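Local coordinates for protein 4-amino-4-deoxy-L-arabinose transferase or related glycosyltransferases of PMT family (Cupriavidus metallidurans, PDB 5EZM) that probably transfers 4-amino-4-deoxy-L-arabinose from a lipid carrier to lipid A, as a zinc-containing integral membrane glycosyltransferase of the GT-C fold, at residues A[51-56]-A[465-470]; A[471-476]-A[495-500]; A[482-487]-A[530-535]; A[557-562]-A[567-572]. All coordinates share one frame; numbering follows the deposited sequence.

Contact 1: residues A[51-56]-A[465-470]; sequences MRHLVG and SGADIA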
loop_
_atom_site.group_PDB
_atom_site.type_symbol
_atom_site.label_atom_id
_atom_site.label_comp_id
_atom_site.label_asym_id
_atom_site.label_seq_id
_atom_site.Cartn_x
_atom_site.Cartn_y
_atom_site.Cartn_z
ATOM N N MET A 51 -5.021 -10.798 10.317
ATOM C CA MET A 51 -4.630 -10.806 11.721
ATOM C C MET A 51 -4.457 -9.404 12.295
ATOM O O MET A 51 -3.954 -9.263 13.415
ATOM C CB MET A 51 -3.352 -11.631 11.909
ATOM C CG MET A 51 -3.558 -13.100 11.554
ATOM S SD MET A 51 -2.401 -14.237 12.333
ATOM C CE MET A 51 -1.003 -14.122 11.230
ATOM N N ARG A 52 -4.873 -8.370 11.570
ATOM C CA ARG A 52 -4.855 -7.008 12.078
ATOM C C ARG A 52 -6.167 -6.328 11.723
ATOM O O ARG A 52 -6.726 -6.570 10.649
ATOM C CB ARG A 52 -3.686 -6.197 11.501
ATOM C CG ARG A 52 -2.311 -6.804 11.717
ATOM C CD ARG A 52 -1.222 -5.922 11.114
ATOM N NE ARG A 52 -1.389 -5.734 9.676
ATOM C CZ ARG A 52 -1.901 -4.643 9.113
ATOM N NH1 ARG A 52 -2.297 -3.625 9.867
ATOM N NH2 ARG A 52 -2.017 -4.564 7.793
ATOM N N HIS A 53 -6.660 -5.488 12.626
ATOM C CA HIS A 53 -7.780 -4.631 12.280
ATOM C C HIS A 53 -7.319 -3.537 11.324
ATOM O O HIS A 53 -6.128 -3.232 11.216
ATOM C CB HIS A 53 -8.402 -4.020 13.532
ATOM C CG HIS A 53 -9.149 -5.006 14.373
ATOM N ND1 HIS A 53 -8.583 -5.640 15.458
ATOM C CD2 HIS A 53 -10.414 -5.477 14.281
ATOM C CE1 HIS A 53 -9.469 -6.454 16.002
ATOM N NE2 HIS A 53 -10.590 -6.375 15.305
ATOM N N LEU A 54 -8.282 -2.944 10.622
ATOM C CA LEU A 54 -7.963 -1.967 9.588
ATOM C C LEU A 54 -7.387 -0.699 10.204
ATOM O O LEU A 54 -7.933 -0.157 11.171
ATOM C CB LEU A 54 -9.206 -1.638 8.764
ATOM C CG LEU A 54 -9.793 -2.785 7.941
ATOM C CD1 LEU A 54 -10.966 -2.294 7.118
ATOM C CD2 LEU A 54 -8.729 -3.404 7.048
ATOM N N VAL A 55 -6.282 -0.228 9.637
ATOM C CA VAL A 55 -5.559 0.931 10.143
ATOM C C VAL A 55 -5.919 2.127 9.270
ATOM O O VAL A 55 -5.593 2.161 8.077
ATOM C CB VAL A 55 -4.046 0.680 10.162
ATOM C CG1 VAL A 55 -3.288 1.969 10.460
ATOM C CG2 VAL A 55 -3.706 -0.399 11.183
ATOM N N GLY A 56 -6.589 3.113 9.858
ATOM C CA GLY A 56 -6.925 4.331 9.142
ATOM C C GLY A 56 -5.724 5.237 8.947
ATOM O O GLY A 56 -4.734 5.119 9.667
ATOM N N SER A 465 -8.934 1.398 15.569
ATOM C CA SER A 465 -9.898 1.062 14.532
ATOM C C SER A 465 -11.335 1.225 15.001
ATOM O O SER A 465 -12.226 1.407 14.166
ATOM C CB SER A 465 -9.676 -0.373 14.057
ATOM O OG SER A 465 -10.022 -1.291 15.078
ATOM N N GLY A 466 -11.580 1.164 16.306
ATOM C CA GLY A 466 -12.935 1.235 16.802
ATOM C C GLY A 466 -13.746 -0.020 16.602
ATOM O O GLY A 466 -14.940 -0.023 16.911
ATOM N N ALA A 467 -13.137 -1.090 16.094
ATOM C CA ALA A 467 -13.865 -2.338 15.907
ATOM C C ALA A 467 -14.349 -2.928 17.226
ATOM O O ALA A 467 -15.332 -3.676 17.232
ATOM C CB ALA A 467 -12.988 -3.352 15.168
ATOM N N ASP A 468 -13.687 -2.607 18.340
ATOM C CA ASP A 468 -14.115 -3.133 19.634
ATOM C C ASP A 468 -15.465 -2.552 20.047
ATOM O O ASP A 468 -16.355 -3.284 20.494
ATOM C CB ASP A 468 -13.055 -2.846 20.700
ATOM C CG ASP A 468 -11.828 -3.736 20.565
ATOM O OD1 ASP A 468 -11.954 -4.863 20.039
ATOM O OD2 ASP A 468 -10.736 -3.308 20.997
ATOM N N ILE A 469 -15.641 -1.234 19.905
ATOM C CA ILE A 469 -16.902 -0.606 20.284
ATOM C C ILE A 469 -17.943 -0.678 19.178
ATOM O O ILE A 469 -19.062 -0.179 19.359
ATOM C CB ILE A 469 -16.698 0.867 20.694
ATOM C CG1 ILE A 469 -16.503 1.748 19.461
ATOM C CG2 ILE A 469 -15.519 0.986 21.646
ATOM C CD1 ILE A 469 -16.387 3.221 19.784
ATOM N N ALA A 470 -17.618 -1.287 18.038
ATOM C CA ALA A 470 -18.615 -1.428 16.978
ATOM C C ALA A 470 -19.800 -2.298 17.396
ATOM O O ALA A 470 -20.947 -1.897 17.133
ATOM C CB ALA A 470 -17.951 -1.947 15.698
#
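Leu54 and Ser465 are the residues with the nearest CA atoms, 6.1 Å apart, between an irregular loop and the chain leaving helix 458-465, where Gly466 takes a positive phi of 75°. Ser465 turns its side chain to the loop: its CB lies 3.4 Å from Leu54 O, and its OG comes to 3.5 Å from His53 CB. Beyond it, the CD2 side of the His53 imidazole touches a methyl group, His53 CD2 being 3.5 Å from Ala467 CB. His53 ND1 is also hydrogen-bonded to Glu458. Set between its own backbone N and carbonyl carbon (chi1 69°), Ser465 OG accepts an almost straight bond from Ala467 N (3.3 Å, 169°), which makes an ST turn; it also donates to Arg462 O. With an alanine here, the N-H of Ala467 would probably be left without this acceptor, and the turn that presents the methyl group to His53 would be less firmly held. Ser465 and Ala467 both pack on Tyr496 of helix 493-497, while Arg52 leans on helix 435-456, placing the contact where the membrane helices meet the C-terminal domain.

Contact 2: residues A[471-476]-A[495-500]; sequences PQIAQK and FYLRHP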
loop_
_atom_site.group_PDB
_atom_site.type_symbol
_atom_site.label_atom_id
_atom_site.label_comp_id
_atom_site.label_asym_id
_atom_site.label_seq_id
_atom_site.Cartn_x
_atom_site.Cartn_y
_atom_site.Cartn_z
ATOM N N PRO A 471 -19.624 -3.462 18.042
ATOM C CA PRO A 471 -20.817 -4.235 18.441
ATOM C C PRO A 471 -21.753 -3.496 19.387
ATOM O O PRO A 471 -22.976 -3.611 19.242
ATOM C CB PRO A 471 -20.217 -5.487 19.098
ATOM C CG PRO A 471 -18.896 -5.643 18.462
ATOM C CD PRO A 471 -18.391 -4.240 18.266
ATOM N N GLN A 472 -21.218 -2.752 20.361
ATOM C CA GLN A 472 -22.074 -1.966 21.248
ATOM C C GLN A 472 -22.931 -0.981 20.460
ATOM O O GLN A 472 -24.128 -0.831 20.731
ATOM C CB GLN A 472 -21.224 -1.224 22.280
ATOM C CG GLN A 472 -20.540 -2.123 23.296
ATOM C CD GLN A 472 -21.506 -2.673 24.332
ATOM O OE1 GLN A 472 -22.601 -2.141 24.519
ATOM N NE2 GLN A 472 -21.101 -3.745 25.011
ATOM N N ILE A 473 -22.333 -0.306 19.475
ATOM C CA ILE A 473 -23.062 0.680 18.683
ATOM C C ILE A 473 -24.085 0.001 17.785
ATOM O O ILE A 473 -25.213 0.484 17.630
ATOM C CB ILE A 473 -22.074 1.532 17.868
ATOM C CG1 ILE A 473 -21.085 2.231 18.799
ATOM C CG2 ILE A 473 -22.814 2.551 17.010
ATOM C CD1 ILE A 473 -19.978 2.938 18.075
ATOM N N ALA A 474 -23.714 -1.132 17.184
ATOM C CA ALA A 474 -24.586 -1.805 16.230
ATOM C C ALA A 474 -25.841 -2.373 16.878
ATOM O O ALA A 474 -26.825 -2.621 16.173
ATOM C CB ALA A 474 -23.821 -2.923 15.522
ATOM N N GLN A 475 -25.829 -2.585 18.196
ATOM C CA GLN A 475 -27.010 -3.121 18.866
ATOM C C GLN A 475 -28.205 -2.185 18.726
ATOM O O GLN A 475 -29.349 -2.648 18.636
ATOM C CB GLN A 475 -26.703 -3.382 20.342
ATOM C CG GLN A 475 -27.815 -4.105 21.093
ATOM C CD GLN A 475 -27.560 -4.190 22.588
ATOM O OE1 GLN A 475 -26.472 -3.863 23.064
ATOM N NE2 GLN A 475 -28.568 -4.625 23.337
ATOM N N LYS A 476 -27.963 -0.873 18.686
ATOM C CA LYS A 476 -29.032 0.109 18.591
ATOM C C LYS A 476 -29.034 0.909 17.297
ATOM O O LYS A 476 -30.039 1.567 17.006
ATOM C CB LYS A 476 -28.966 1.084 19.775
ATOM C CG LYS A 476 -29.274 0.442 21.113
ATOM C CD LYS A 476 -30.679 -0.145 21.124
ATOM C CE LYS A 476 -31.000 -0.792 22.462
ATOM N NZ LYS A 476 -30.058 -1.903 22.788
ATOM N N PHE A 495 -16.810 1.407 8.351
ATOM C CA PHE A 495 -16.654 0.105 7.710
ATOM C C PHE A 495 -17.106 -1.013 8.636
ATOM O O PHE A 495 -17.868 -1.898 8.232
ATOM C CB PHE A 495 -15.200 -0.119 7.289
ATOM C CG PHE A 495 -14.934 -1.499 6.734
ATOM C CD1 PHE A 495 -15.193 -1.789 5.402
ATOM C CD2 PHE A 495 -14.425 -2.505 7.543
ATOM C CE1 PHE A 495 -14.945 -3.059 4.888
ATOM C CE2 PHE A 495 -14.175 -3.776 7.037
ATOM C CZ PHE A 495 -14.435 -4.053 5.710
ATOM N N TYR A 496 -16.637 -0.994 9.886
ATOM C CA TYR A 496 -17.005 -2.052 10.821
ATOM C C TYR A 496 -18.488 -2.014 11.163
ATOM O O TYR A 496 -19.066 -3.051 11.508
ATOM C CB TYR A 496 -16.154 -1.963 12.084
ATOM C CG TYR A 496 -14.764 -2.504 11.876
ATOM C CD1 TYR A 496 -14.536 -3.871 11.822
ATOM C CD2 TYR A 496 -13.677 -1.649 11.716
ATOM C CE1 TYR A 496 -13.267 -4.377 11.621
ATOM C CE2 TYR A 496 -12.399 -2.149 11.515
ATOM C CZ TYR A 496 -12.206 -3.513 11.467
ATOM O OH TYR A 496 -10.946 -4.020 11.269
ATOM N N LEU A 497 -19.122 -0.845 11.064
ATOM C CA LEU A 497 -20.558 -0.760 11.292
ATOM C C LEU A 497 -21.379 -1.112 10.059
ATOM O O LEU A 497 -22.598 -1.283 10.182
ATOM C CB LEU A 497 -20.933 0.645 11.768
ATOM C CG LEU A 497 -20.483 0.992 13.185
ATOM C CD1 LEU A 497 -20.750 2.452 13.483
ATOM C CD2 LEU A 497 -21.181 0.098 14.195
ATOM N N ARG A 498 -20.745 -1.239 8.892
ATOM C CA ARG A 498 -21.447 -1.374 7.618
ATOM C C ARG A 498 -22.472 -0.252 7.465
ATOM O O ARG A 498 -23.631 -0.471 7.107
ATOM C CB ARG A 498 -22.111 -2.749 7.490
ATOM C CG ARG A 498 -21.276 -3.929 7.980
ATOM C CD ARG A 498 -20.122 -4.228 7.046
ATOM N NE ARG A 498 -19.563 -5.564 7.254
ATOM C CZ ARG A 498 -18.441 -5.819 7.923
ATOM N NH1 ARG A 498 -17.745 -4.825 8.461
ATOM N NH2 ARG A 498 -18.010 -7.069 8.052
ATOM N N HIS A 499 -22.030 0.971 7.760
ATOM C CA HIS A 499 -22.929 2.117 7.849
ATOM C C HIS A 499 -22.174 3.415 7.575
ATOM O O HIS A 499 -21.208 3.730 8.281
ATOM C CB HIS A 499 -23.584 2.155 9.228
ATOM C CG HIS A 499 -24.736 3.104 9.330
ATOM N ND1 HIS A 499 -24.578 4.471 9.293
ATOM C CD2 HIS A 499 -26.064 2.883 9.485
ATOM C CE1 HIS A 499 -25.758 5.052 9.411
ATOM N NE2 HIS A 499 -26.677 4.110 9.531
ATOM N N PRO A 500 -22.580 4.191 6.575
ATOM C CA PRO A 500 -21.832 5.399 6.219
ATOM C C PRO A 500 -22.062 6.530 7.208
ATOM O O PRO A 500 -23.083 6.604 7.893
ATOM C CB PRO A 500 -22.388 5.774 4.837
ATOM C CG PRO A 500 -23.194 4.590 4.391
ATOM C CD PRO A 500 -23.684 3.939 5.640
#
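Leu497 pushes its two methyl groups against Ile473, and this is the tight part of the contact. Leu497 CD2 stands 4.0 Å from Ile473 CB, while Leu497 CD1 reaches Ile473 CG2 at 4.1 Å, so the fork of the leucine is applied to the branch point of the isoleucine. The two side chains cross at about a right angle. In Ile473, CG2 is anti to the backbone N and CG1 lies beside it (chi1 -58°), which turns CG2 to the leucine and directs the longer branch to Ala560 and Val567 of the hairpin; Ile473 also touches Met539 of strand 539-542, and Leu497 touches Leu483.

The solvent side is looser. Ala474 meets the same leucine methyl with its CB, 4.2 Å from Leu497 CD2, but it is an exposed residue at the margin, and Pro471 and Gln472 point away from helix 493-497. Arg498 is exposed too, and its guanidinium folds back on its own helix. Its NH1 gives a 2.9 Å bond to Phe495 O, which lies nearly in the guanidinium plane. Arg498 N also donates to Phe495 O, at 3.0 Å, the two donors arriving from opposite faces of the carbonyl plane. One oxygen is thus gripped twice, and the same NH1 also sits over a face of the Phe495 ring, near its rim. Arg498, just past helix 493-497, has positive phi (52°) and completes a Schellman motif; the contact itself packs two short helices together by apolar side chains beside the mixed sheet.

Contact 3: residues A[482-487]-A[530-535]; sequences PLYGVQ and KLWKNG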
loop_
_atom_site.group_PDB
_atom_site.type_symbol
_atom_site.label_atom_id
_atom_site.label_comp_id
_atom_site.label_asym_id
_atom_site.label_seq_id
_atom_site.Cartn_x
_atom_site.Cartn_y
_atom_site.Cartn_z
ATOM N N PRO A 482 -29.296 7.998 10.831
ATOM C CA PRO A 482 -28.067 8.732 10.526
ATOM C C PRO A 482 -26.995 8.460 11.567
ATOM O O PRO A 482 -27.278 8.237 12.747
ATOM C CB PRO A 482 -28.506 10.202 10.561
ATOM C CG PRO A 482 -29.988 10.179 10.515
ATOM C CD PRO A 482 -30.410 8.902 11.156
ATOM N N LEU A 483 -25.747 8.473 11.113
ATOM C CA LEU A 483 -24.584 8.431 11.993
ATOM C C LEU A 483 -23.739 9.652 11.635
ATOM O O LEU A 483 -22.882 9.596 10.747
ATOM C CB LEU A 483 -23.812 7.125 11.843
ATOM C CG LEU A 483 -22.533 7.023 12.680
ATOM C CD1 LEU A 483 -22.842 7.095 14.170
ATOM C CD2 LEU A 483 -21.759 5.755 12.338
ATOM N N TYR A 484 -24.001 10.761 12.319
ATOM C CA TYR A 484 -23.332 12.014 12.000
ATOM C C TYR A 484 -21.857 11.956 12.372
ATOM O O TYR A 484 -21.486 11.465 13.441
ATOM C CB TYR A 484 -23.996 13.177 12.732
ATOM C CG TYR A 484 -25.441 13.403 12.364
ATOM C CD1 TYR A 484 -25.786 13.998 11.160
ATOM C CD2 TYR A 484 -26.462 13.037 13.230
ATOM C CE1 TYR A 484 -27.104 14.212 10.823
ATOM C CE2 TYR A 484 -27.782 13.249 12.902
ATOM C CZ TYR A 484 -28.100 13.837 11.699
ATOM O OH TYR A 484 -29.419 14.050 11.369
ATOM N N GLY A 485 -21.015 12.459 11.478
ATOM C CA GLY A 485 -19.616 12.660 11.790
ATOM C C GLY A 485 -19.363 14.116 12.109
ATOM O O GLY A 485 -19.193 14.936 11.202
ATOM N N VAL A 486 -19.354 14.454 13.395
ATOM C CA VAL A 486 -19.272 15.845 13.823
ATOM C C VAL A 486 -17.833 16.326 13.722
ATOM O O VAL A 486 -17.049 16.174 14.666
ATOM C CB VAL A 486 -19.816 16.012 15.252
ATOM C CG1 VAL A 486 -19.962 17.487 15.594
ATOM C CG2 VAL A 486 -21.146 15.284 15.394
ATOM N N GLN A 487 -17.484 16.911 12.574
ATOM C CA GLN A 487 -16.125 17.379 12.300
ATOM C C GLN A 487 -15.096 16.282 12.559
ATOM O O GLN A 487 -14.031 16.515 13.136
ATOM C CB GLN A 487 -15.807 18.637 13.109
ATOM C CG GLN A 487 -16.579 19.860 12.646
ATOM C CD GLN A 487 -16.161 21.124 13.367
ATOM O OE1 GLN A 487 -15.700 21.081 14.510
ATOM N NE2 GLN A 487 -16.315 22.262 12.699
ATOM N N LYS A 530 -29.791 21.863 15.624
ATOM C CA LYS A 530 -31.226 21.824 15.367
ATOM C C LYS A 530 -31.658 20.459 14.849
ATOM O O LYS A 530 -32.709 19.942 15.247
ATOM C CB LYS A 530 -31.611 22.922 14.377
ATOM C CG LYS A 530 -31.277 24.320 14.863
ATOM C CD LYS A 530 -32.078 24.680 16.099
ATOM C CE LYS A 530 -31.567 25.965 16.721
ATOM N NZ LYS A 530 -30.145 25.836 17.153
ATOM N N LEU A 531 -30.862 19.857 13.958
ATOM C CA LEU A 531 -31.154 18.490 13.537
ATOM C C LEU A 531 -31.113 17.528 14.714
ATOM O O LEU A 531 -31.857 16.542 14.742
ATOM C CB LEU A 531 -30.163 18.040 12.465
ATOM C CG LEU A 531 -30.594 18.153 11.004
ATOM C CD1 LEU A 531 -29.481 17.650 10.100
ATOM C CD2 LEU A 531 -31.870 17.367 10.763
ATOM N N TRP A 532 -30.260 17.810 15.697
ATOM C CA TRP A 532 -30.018 16.893 16.803
ATOM C C TRP A 532 -31.122 16.974 17.846
ATOM O O TRP A 532 -31.506 15.952 18.425
ATOM C CB TRP A 532 -28.660 17.208 17.427
ATOM C CG TRP A 532 -28.241 16.300 18.537
ATOM C CD1 TRP A 532 -28.304 16.557 19.875
ATOM C CD2 TRP A 532 -27.668 14.994 18.405
ATOM N NE1 TRP A 532 -27.814 15.490 20.584
ATOM C CE2 TRP A 532 -27.412 14.519 19.705
ATOM C CE3 TRP A 532 -27.349 14.179 17.314
ATOM C CZ2 TRP A 532 -26.854 13.269 19.943
ATOM C CZ3 TRP A 532 -26.795 12.936 17.555
ATOM C CH2 TRP A 532 -26.557 12.492 18.859
ATOM N N LYS A 533 -31.641 18.175 18.095
ATOM C CA LYS A 533 -32.680 18.364 19.097
ATOM C C LYS A 533 -34.088 18.257 18.532
ATOM O O LYS A 533 -35.026 18.005 19.297
ATOM C CB LYS A 533 -32.515 19.725 19.782
ATOM C CG LYS A 533 -31.292 19.815 20.679
ATOM C CD LYS A 533 -31.265 21.118 21.459
ATOM C CE LYS A 533 -31.064 22.307 20.539
ATOM N NZ LYS A 533 -30.940 23.575 21.312
ATOM N N ASN A 534 -34.265 18.437 17.221
ATOM C CA ASN A 534 -35.593 18.421 16.629
ATOM C C ASN A 534 -35.774 17.400 15.519
ATOM O O ASN A 534 -36.919 17.100 15.166
ATOM C CB ASN A 534 -35.954 19.813 16.083
ATOM C CG ASN A 534 -36.001 20.872 17.171
ATOM O OD1 ASN A 534 -34.992 21.507 17.477
ATOM N ND2 ASN A 534 -37.178 21.067 17.762
ATOM N N GLY A 535 -34.696 16.858 14.963
ATOM C CA GLY A 535 -34.795 15.906 13.879
ATOM C C GLY A 535 -35.114 14.508 14.366
ATOM O O GLY A 535 -35.608 14.295 15.476
#
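Tyr484 gives up the most surface here, reaching from its strand to helix 525-534 with the ring pointing into the angle between Leu531 and Trp532. Its CG is anti to the carbonyl carbon (chi1 -62°), and the ring extends from the strand far enough for the hydroxyl end to meet the helix although the backbones are distant: Tyr484 CA and Trp532 CA are 9.6 Å apart.

Leu531 receives that end with its fork. Its CD1 is 3.8 Å from Tyr484 OH, its CD2 is 4.2 Å from the same Tyr484 OH, and the two side chains cross at about a right angle. Leu531 CD1 also touches the ring itself, 4.2 Å from Tyr484 CE1.

Trp532 meets the other flank of the tyrosine. Tyr484 CD2 comes up to the edge of the indole, near its plane, with Trp532 CE3 4.3 Å away. The indole is sent sheetward by a side chain extended from the backbone N (chi1 -177°). Within the strand segment, Pro482 CB lies over one face of the Tyr484 ring, and Phe528, one turn back along the helix, packs edge-to-face with that ring.

Strand 483-486 runs between strands 502-504 and 539-542 and parallel to both. Tyr484 also touches Met502 and Val504 of the neighbouring strand; from the helix, Trp532 lies on Ala540 and Phe528 meets Val486, so helix 525-534 covers strands 483-486 and 539-542.

Contact 4: residues A[557-562]-A[567-572]; sequences YVVARD and VVANVA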
loop_
_atom_site.group_PDB
_atom_site.type_symbol
_atom_site.label_atom_id
_atom_site.label_comp_id
_atom_site.label_asym_id
_atom_site.label_seq_id
_atom_site.Cartn_x
_atom_site.Cartn_y
_atom_site.Cartn_z
ATOM N N TYR A 557 -26.473 11.528 24.985
ATOM C CA TYR A 557 -26.298 10.326 25.787
ATOM C C TYR A 557 -25.255 9.432 25.133
ATOM O O TYR A 557 -25.367 9.103 23.946
ATOM C CB TYR A 557 -27.632 9.598 25.946
ATOM C CG TYR A 557 -28.711 10.497 26.513
ATOM C CD1 TYR A 557 -28.931 10.574 27.882
ATOM C CD2 TYR A 557 -29.489 11.292 25.678
ATOM C CE1 TYR A 557 -29.905 11.406 28.401
ATOM C CE2 TYR A 557 -30.462 12.126 26.189
ATOM C CZ TYR A 557 -30.666 12.179 27.549
ATOM O OH TYR A 557 -31.636 13.010 28.059
ATOM N N VAL A 558 -24.241 9.051 25.903
ATOM C CA VAL A 558 -23.067 8.376 25.359
ATOM C C VAL A 558 -23.404 6.920 25.059
ATOM O O VAL A 558 -23.814 6.169 25.951
ATOM C CB VAL A 558 -21.880 8.473 26.326
ATOM C CG1 VAL A 558 -20.637 7.903 25.682
ATOM C CG2 VAL A 558 -21.664 9.918 26.761
ATOM N N VAL A 559 -23.219 6.514 23.807
ATOM C CA VAL A 559 -23.421 5.121 23.424
ATOM C C VAL A 559 -22.154 4.305 23.631
ATOM O O VAL A 559 -22.190 3.224 24.223
ATOM C CB VAL A 559 -23.909 5.027 21.962
ATOM C CG1 VAL A 559 -24.237 3.582 21.611
ATOM C CG2 VAL A 559 -25.115 5.921 21.743
ATOM N N ALA A 560 -21.014 4.800 23.154
ATOM C CA ALA A 560 -19.768 4.064 23.330
ATOM C C ALA A 560 -18.597 5.034 23.290
ATOM O O ALA A 560 -18.699 6.135 22.746
ATOM C CB ALA A 560 -19.603 2.972 22.266
ATOM N N ARG A 561 -17.482 4.611 23.882
ATOM C CA ARG A 561 -16.258 5.398 23.882
ATOM C C ARG A 561 -15.062 4.484 23.675
ATOM O O ARG A 561 -15.080 3.313 24.061
ATOM C CB ARG A 561 -16.049 6.169 25.194
ATOM C CG ARG A 561 -17.252 6.932 25.695
ATOM C CD ARG A 561 -16.951 7.651 27.006
ATOM N NE ARG A 561 -16.340 6.781 28.011
ATOM C CZ ARG A 561 -17.021 5.986 28.831
ATOM N NH1 ARG A 561 -18.343 5.934 28.765
ATOM N NH2 ARG A 561 -16.379 5.236 29.716
ATOM N N ASP A 562 -14.026 5.034 23.054
ATOM C CA ASP A 562 -12.681 4.475 23.134
ATOM C C ASP A 562 -11.726 5.657 23.263
ATOM O O ASP A 562 -12.119 6.761 23.659
ATOM C CB ASP A 562 -12.387 3.545 21.945
ATOM C CG ASP A 562 -12.573 4.223 20.607
ATOM O OD1 ASP A 562 -12.115 5.374 20.451
ATOM O OD2 ASP A 562 -13.172 3.599 19.705
ATOM N N VAL A 567 -19.162 8.238 20.867
ATOM C CA VAL A 567 -20.325 7.927 20.044
ATOM C C VAL A 567 -21.567 8.106 20.900
ATOM O O VAL A 567 -21.738 7.408 21.913
ATOM C CB VAL A 567 -20.259 6.504 19.468
ATOM C CG1 VAL A 567 -21.467 6.242 18.579
ATOM C CG2 VAL A 567 -18.961 6.306 18.696
ATOM N N VAL A 568 -22.441 9.023 20.483
ATOM C CA VAL A 568 -23.574 9.463 21.284
ATOM C C VAL A 568 -24.863 9.295 20.487
ATOM O O VAL A 568 -24.853 9.044 19.280
ATOM C CB VAL A 568 -23.418 10.927 21.740
ATOM C CG1 VAL A 568 -22.127 11.103 22.526
ATOM C CG2 VAL A 568 -23.436 11.852 20.536
ATOM N N ALA A 569 -25.985 9.442 21.191
ATOM C CA ALA A 569 -27.313 9.457 20.593
ATOM C C ALA A 569 -28.108 10.624 21.168
ATOM O O ALA A 569 -27.781 11.157 22.232
ATOM C CB ALA A 569 -28.059 8.139 20.831
ATOM N N ASN A 570 -29.150 11.033 20.443
ATOM C CA ASN A 570 -29.982 12.156 20.864
ATOM C C ASN A 570 -31.247 11.722 21.589
ATOM O O ASN A 570 -32.050 12.578 21.970
ATOM C CB ASN A 570 -30.351 13.042 19.666
ATOM C CG ASN A 570 -31.120 12.300 18.596
ATOM O OD1 ASN A 570 -31.200 11.070 18.602
ATOM N ND2 ASN A 570 -31.680 13.050 17.652
ATOM N N VAL A 571 -31.446 10.422 21.785
ATOM C CA VAL A 571 -32.525 9.904 22.612
ATOM C C VAL A 571 -31.919 8.946 23.630
ATOM O O VAL A 571 -30.996 8.189 23.312
ATOM C CB VAL A 571 -33.620 9.215 21.770
ATOM C CG1 VAL A 571 -34.264 10.216 20.826
ATOM C CG2 VAL A 571 -33.047 8.061 20.986
ATOM N N ALA A 572 -32.427 8.995 24.864
ATOM C CA ALA A 572 -31.820 8.219 25.939
ATOM C C ALA A 572 -31.956 6.718 25.710
ATOM O O ALA A 572 -31.121 5.942 26.190
ATOM C CB ALA A 572 -32.438 8.611 27.281
#
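Tyr557 and Ala569 pair through both of their backbone groups: Tyr557 N donates to Ala569 O at 3.1 Å, and Ala569 N returns a bond to Tyr557 O at 2.8 Å. Further along, Val567 N binds Ala560 O at 2.9 Å. Between these pairs the register slips by one residue, and Val567 O takes two donors in its carbonyl plane, Val559 N at 2.6 Å and Ala560 N at 3.0 Å. Val559 and Ala560 thus stand together against Val567 as a classic beta bulge. The strands are antiparallel, at 148°.

Apolar contacts follow from this layout. Val558 and Val568, a non-hydrogen-bonded pair, share one face of the sheet and touch Tyr547 of helix 544-550. Val559 leans across to the partner strand, its CG2 3.8 Å from Ala569 CB, the methyl group being anti to the carbonyl carbon of its own residue.

One aromatic contact closes the end. Ala572 CB sits squarely over a face of the Tyr557 ring, 3.9 Å from the ring centroid and 8° off its normal, a CH-pi contact. An alanine in place of this tyrosine would probably leave Ala572 without its ring, and the chain beyond Asn570 less closely held to the strand. The whole is a beta hairpin with a bulge: strand 557-561 is an outermost strand of the mixed sheet, and 566-569 joins the hairpin to strand 539-542 through backbone bonds of Val568 with Ala540.

From the N terminus, the chain leaves helix 31-47 for the loop 51-56, and contact 1 closes a loop of 408 residues, mostly membrane helices, by bringing that loop against the stretch between helices 458-465 and 470-474. The other three contacts all come after it closes. Contacts 2 and 3 cross, their segments alternating: 471-476, 482-487, 495-500, 530-535. Contact 2 thus joins two short helices flanking strand 483-486, while contact 3 sets helix 525-534 on that strand. Contact 4 closes last, over a four-residue hairpin turn. The Tyr496 hydroxyl is hydrogen-bonded to Leu54 N, coupling contacts 1 and 2; Ile473 packs on the hairpin, and Trp532 O bonds to Asn570 ND2, tying helix 525-534 to the end of the hairpin.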